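Local coordinates for protein fructose-1,6-bisphosphatase/inositol-1-monophosphatase (PDB 2P3N) that dephosphorylates fructose 1,6-bisphosphate, inositol 1-phosphate and several other phosphate esters, using magnesium, at residues A[12-17]-A[47-52]; A[52-55]-A[61-64]. One frame throughout, in Å; residues are numbered along the deposited sequence.

Overall arrangement
From the N terminus the chain runs up helix 2-21, passes through a small two-stranded hairpin and comes back as helix 40-56. Interaction 1 closes this excursion by laying 47-52 against 12-17. The same helix then ends in a short loop, and interaction 2 closes that turn by setting 52-55 on strand 61-64, the outermost strand of the large sheet within the chain. The contacts neither nest nor cross: they follow one another, with centres about 11 Å apart. Val50 CG1 meets Ile62 CD1 at 3.5 Å, joining them directly. Together they tie both N-terminal helices to the sheet in which strand 74-79, next to 61-64, ends at the magnesium ligand Asp79.

Interaction 1: residues A[12-17]-A[47-52]; sequences RKVGHL and RMIVDE
Val14 and Leu17 meet Met48 and Ile49 without a polar bond between them; of the bonds inside the two segments that are not weak, the shorter is Asp51 N to Arg47 O, 2.9 Å, in the backbone of helix 40-56. What joins the helices is apolar, and Val14 CG2 is its focus. This methyl touches two neighbours on the other helix, 3.8 Å from Met48 CG and equally 3.8 Å from Ile49 CG1. Val14 and Met48 lie alongside one another, pointing opposite ways, whereas the Ile49 side chain crosses that of Val14 at about a right angle. Met48 leaves its helix with CG anti to the backbone N (chi1 -167°), which carries the chain out to helix 2-21; there Met48 SD comes within 4.2 Å of Leu17 CD2, and the chain bends only at its last torsion (chi3 -96°). The axes of segments 12-17 and 47-52 approach to 10.4 Å, with 156° between their directions, close to antiparallel. Val14 and Ile49 also rest on Ile96 of strand 95-102, placing the pair on the large sheet, while Lys13 NZ is hydrogen-bonded to Ile20 O of the second subunit and Arg12 NH1 forms a salt bridge with Glu133 OE1 of the third. The side chain of Ile49 is about 10 Å from the bound magnesium ion. Such an antiparallel N-terminal helix pair covering a mixed sheet is characteristic of the inositol monophosphatase fold.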
loop_
_atom_site.group_PDB
_atom_site.type_symbol
_atom_site.label_atom_id
_atom_site.label_comp_id
_atom_site.label_asym_id
_atom_site.label_seq_id
_atom_site.Cartn_x
_atom_site.Cartn_y
_atom_site.Cartn_z
ATOM N N ARG A 12 5.670 -13.621 1.188
ATOM C CA ARG A 12 4.846 -12.580 0.603
ATOM C C ARG A 12 3.515 -13.145 0.154
ATOM O O ARG A 12 2.497 -12.464 0.222
ATOM C CB ARG A 12 5.570 -11.904 -0.560
ATOM C CG ARG A 12 6.475 -10.763 -0.113
ATOM C CD ARG A 12 7.288 -10.166 -1.241
ATOM N NE ARG A 12 8.007 -8.984 -0.779
ATOM C CZ ARG A 12 8.817 -8.246 -1.533
ATOM N NH1 ARG A 12 9.029 -8.563 -2.804
ATOM N NH2 ARG A 12 9.414 -7.178 -1.015
ATOM N N LYS A 13 3.517 -14.401 -0.273
ATOM C CA LYS A 13 2.298 -15.061 -0.726
ATOM C C LYS A 13 1.440 -15.445 0.489
ATOM O O LYS A 13 0.245 -15.144 0.553
ATOM C CB LYS A 13 2.655 -16.312 -1.531
ATOM C CG LYS A 13 1.481 -17.013 -2.200
ATOM C CD LYS A 13 1.884 -18.433 -2.585
ATOM C CE LYS A 13 0.811 -19.167 -3.401
ATOM N NZ LYS A 13 0.692 -18.671 -4.805
ATOM N N VAL A 14 2.063 -16.107 1.455
ATOM C CA VAL A 14 1.362 -16.514 2.657
ATOM C C VAL A 14 0.836 -15.284 3.399
ATOM O O VAL A 14 -0.237 -15.320 4.008
ATOM C CB VAL A 14 2.297 -17.321 3.579
ATOM C CG1 VAL A 14 1.550 -17.772 4.819
ATOM C CG2 VAL A 14 2.850 -18.522 2.826
ATOM N N GLY A 15 1.584 -14.190 3.337
ATOM C CA GLY A 15 1.156 -12.975 4.009
ATOM C C GLY A 15 -0.263 -12.596 3.653
ATOM O O GLY A 15 -0.999 -12.051 4.485
ATOM N N HIS A 16 -0.663 -12.890 2.417
ATOM C CA HIS A 16 -2.011 -12.569 1.953
ATOM C C HIS A 16 -3.090 -13.432 2.593
ATOM O O HIS A 16 -4.223 -12.983 2.778
ATOM C CB HIS A 16 -2.078 -12.694 0.436
ATOM C CG HIS A 16 -1.283 -11.655 -0.280
ATOM N ND1 HIS A 16 -1.587 -10.311 -0.214
ATOM C CD2 HIS A 16 -0.177 -11.754 -1.055
ATOM C CE1 HIS A 16 -0.700 -9.630 -0.915
ATOM N NE2 HIS A 16 0.168 -10.481 -1.436
ATOM N N LEU A 17 -2.749 -14.674 2.919
ATOM C CA LEU A 17 -3.707 -15.559 3.548
ATOM C C LEU A 17 -3.981 -15.012 4.932
ATOM O O LEU A 17 -5.097 -15.102 5.425
ATOM C CB LEU A 17 -3.147 -16.968 3.667
ATOM C CG LEU A 17 -3.876 -17.813 4.706
ATOM C CD1 LEU A 17 -5.250 -18.155 4.188
ATOM C CD2 LEU A 17 -3.082 -19.062 5.007
ATOM N N ARG A 47 1.363 -24.580 7.598
ATOM C CA ARG A 47 1.229 -25.703 6.664
ATOM C C ARG A 47 1.619 -25.206 5.290
ATOM O O ARG A 47 2.412 -25.834 4.581
ATOM C CB ARG A 47 -0.211 -26.229 6.601
ATOM C CG ARG A 47 -0.720 -26.876 7.873
ATOM C CD ARG A 47 -2.022 -27.628 7.610
ATOM N NE ARG A 47 -2.736 -27.975 8.840
ATOM C CZ ARG A 47 -3.452 -27.113 9.560
ATOM N NH1 ARG A 47 -3.554 -25.847 9.174
ATOM N NH2 ARG A 47 -4.073 -27.516 10.662
ATOM N N MET A 48 1.050 -24.066 4.922
ATOM C CA MET A 48 1.334 -23.470 3.634
ATOM C C MET A 48 2.850 -23.357 3.429
ATOM O O MET A 48 3.378 -23.765 2.389
ATOM C CB MET A 48 0.656 -22.100 3.537
ATOM C CG MET A 48 0.627 -21.545 2.124
ATOM S SD MET A 48 -0.658 -20.306 1.810
ATOM C CE MET A 48 -1.968 -21.309 1.082
ATOM N N ILE A 49 3.546 -22.837 4.439
ATOM C CA ILE A 49 4.994 -22.664 4.357
ATOM C C ILE A 49 5.760 -23.994 4.357
ATOM O O ILE A 49 6.502 -24.295 3.420
ATOM C CB ILE A 49 5.521 -21.777 5.529
ATOM C CG1 ILE A 49 4.907 -20.374 5.461
ATOM C CG2 ILE A 49 7.044 -21.672 5.467
ATOM C CD1 ILE A 49 5.226 -19.500 6.682
ATOM N N VAL A 50 5.571 -24.773 5.420
ATOM C CA VAL A 50 6.231 -26.064 5.590
ATOM C C VAL A 50 6.114 -26.968 4.380
ATOM O O VAL A 50 7.043 -27.700 4.051
ATOM C CB VAL A 50 5.644 -26.819 6.779
ATOM C CG1 VAL A 50 6.097 -28.276 6.733
ATOM C CG2 VAL A 50 6.072 -26.145 8.081
ATOM N N ASP A 51 4.954 -26.930 3.740
ATOM C CA ASP A 51 4.707 -27.738 2.560
ATOM C C ASP A 51 5.572 -27.340 1.374
ATOM O O ASP A 51 6.023 -28.205 0.619
ATOM C CB ASP A 51 3.242 -27.636 2.161
ATOM C CG ASP A 51 2.353 -28.492 3.015
ATOM O OD1 ASP A 51 2.845 -28.997 4.048
ATOM O OD2 ASP A 51 1.165 -28.657 2.653
ATOM N N GLU A 52 5.790 -26.040 1.189
ATOM C CA GLU A 52 6.610 -25.583 0.069
ATOM C C GLU A 52 8.077 -25.889 0.306
ATOM O O GLU A 52 8.814 -26.216 -0.634
ATOM C CB GLU A 52 6.433 -24.083 -0.167
ATOM C CG GLU A 52 5.237 -23.732 -1.035
ATOM C CD GLU A 52 5.424 -24.137 -2.481
ATOM O OE1 GLU A 52 6.160 -23.442 -3.217
ATOM O OE2 GLU A 52 4.835 -25.162 -2.876
#

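Interaction 2: residues A[52-55]-A[61-64]; sequences EIRK and NIMA
Ile62 pushes its CD1 methyl between Ile53 and Arg54, two consecutive residues of helix 40-56 whose side chains both slant across it. On the Ile53 side the methyl meets the branch, 4.0 Å from Ile53 CG2 and 4.1 Å from Ile53 CB. An extended second torsion (chi2 -171°) puts Ile62 CD1 foremost, toward the helix. Arg54 approaches differently: the bend at its chi2 (-88°) turns the guanidinium until one face meets the methyl. Ile62 CD1 sits 4.0 Å above the plane of that group, displaced toward the rim, with Arg54 NE 4.1 Å from the methyl. The contact is therefore van der Waals on both sides, a flat charged group lying over an aliphatic tip. Glu70 links the polar parts, accepting a hydrogen bond from Ile62 N and making a long, weak ion pair with Arg54 NH2. Ile68 touches both Arg54 and Ile62, and Ile53 continues inward onto Ile78 of strand 74-79. This is a helix-loop-strand connection whose helix end packs on the outermost strand of the large sheet within the chain, the strand that runs into Glu65, a magnesium ligand of the inositol monophosphatase metal site.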
loop_
_atom_site.group_PDB
_atom_site.type_symbol
_atom_site.label_atom_id
_atom_site.label_comp_id
_atom_site.label_asym_id
_atom_site.label_seq_id
_atom_site.Cartn_x
_atom_site.Cartn_y
_atom_site.Cartn_z
ATOM N N GLU A 52 5.790 -26.040 1.189
ATOM C CA GLU A 52 6.610 -25.583 0.069
ATOM C C GLU A 52 8.077 -25.889 0.306
ATOM O O GLU A 52 8.814 -26.216 -0.634
ATOM C CB GLU A 52 6.433 -24.083 -0.167
ATOM C CG GLU A 52 5.237 -23.732 -1.035
ATOM C CD GLU A 52 5.424 -24.137 -2.481
ATOM O OE1 GLU A 52 6.160 -23.442 -3.217
ATOM O OE2 GLU A 52 4.835 -25.162 -2.876
ATOM N N ILE A 53 8.506 -25.766 1.556
ATOM C CA ILE A 53 9.879 -26.061 1.885
ATOM C C ILE A 53 10.078 -27.560 1.678
ATOM O O ILE A 53 10.984 -27.980 0.955
ATOM C CB ILE A 53 10.195 -25.668 3.329
ATOM C CG1 ILE A 53 10.148 -24.145 3.469
ATOM C CG2 ILE A 53 11.562 -26.170 3.704
ATOM C CD1 ILE A 53 10.465 -23.648 4.856
ATOM N N ARG A 54 9.206 -28.361 2.287
ATOM C CA ARG A 54 9.279 -29.819 2.163
ATOM C C ARG A 54 9.297 -30.255 0.697
ATOM O O ARG A 54 9.846 -31.305 0.343
ATOM C CB ARG A 54 8.088 -30.476 2.874
ATOM C CG ARG A 54 8.137 -30.422 4.403
ATOM C CD ARG A 54 8.899 -31.609 4.993
ATOM N NE ARG A 54 9.071 -31.540 6.448
ATOM C CZ ARG A 54 8.081 -31.553 7.339
ATOM N NH1 ARG A 54 6.817 -31.629 6.943
ATOM N NH2 ARG A 54 8.362 -31.499 8.634
ATOM N N LYS A 55 8.703 -29.431 -0.155
ATOM C CA LYS A 55 8.622 -29.728 -1.571
ATOM C C LYS A 55 9.908 -29.435 -2.327
ATOM O O LYS A 55 10.351 -30.249 -3.138
ATOM C CB LYS A 55 7.470 -28.940 -2.182
ATOM C CG LYS A 55 7.354 -29.049 -3.678
ATOM C CD LYS A 55 6.129 -28.286 -4.148
ATOM C CE LYS A 55 5.949 -28.339 -5.651
ATOM N NZ LYS A 55 4.802 -27.462 -6.054
ATOM N N ASN A 61 15.657 -30.212 7.386
ATOM C CA ASN A 61 14.787 -30.138 8.550
ATOM C C ASN A 61 14.038 -28.843 8.770
ATOM O O ASN A 61 14.419 -27.793 8.259
ATOM C CB ASN A 61 15.573 -30.511 9.804
ATOM C CG ASN A 61 15.955 -31.977 9.823
ATOM O OD1 ASN A 61 16.890 -32.398 9.142
ATOM N ND2 ASN A 61 15.212 -32.770 10.589
ATOM N N ILE A 62 12.958 -28.941 9.539
ATOM C CA ILE A 62 12.108 -27.803 9.843
ATOM C C ILE A 62 11.862 -27.694 11.330
ATOM O O ILE A 62 11.648 -28.688 12.014
ATOM C CB ILE A 62 10.725 -27.916 9.141
ATOM C CG1 ILE A 62 10.855 -27.585 7.656
ATOM C CG2 ILE A 62 9.717 -27.004 9.824
ATOM C CD1 ILE A 62 9.542 -27.451 6.941
ATOM N N MET A 63 11.915 -26.474 11.834
ATOM C CA MET A 63 11.639 -26.227 13.231
ATOM C C MET A 63 10.643 -25.087 13.148
ATOM O O MET A 63 11.004 -23.956 12.834
ATOM C CB MET A 63 12.890 -25.789 13.987
ATOM C CG MET A 63 12.718 -25.859 15.491
ATOM S SD MET A 63 13.302 -24.385 16.326
ATOM C CE MET A 63 15.041 -24.589 16.066
ATOM N N ALA A 64 9.378 -25.408 13.392
ATOM C CA ALA A 64 8.308 -24.428 13.320
ATOM C C ALA A 64 7.621 -24.284 14.679
ATOM O O ALA A 64 7.362 -25.277 15.372
ATOM C CB ALA A 64 7.296 -24.842 12.225
#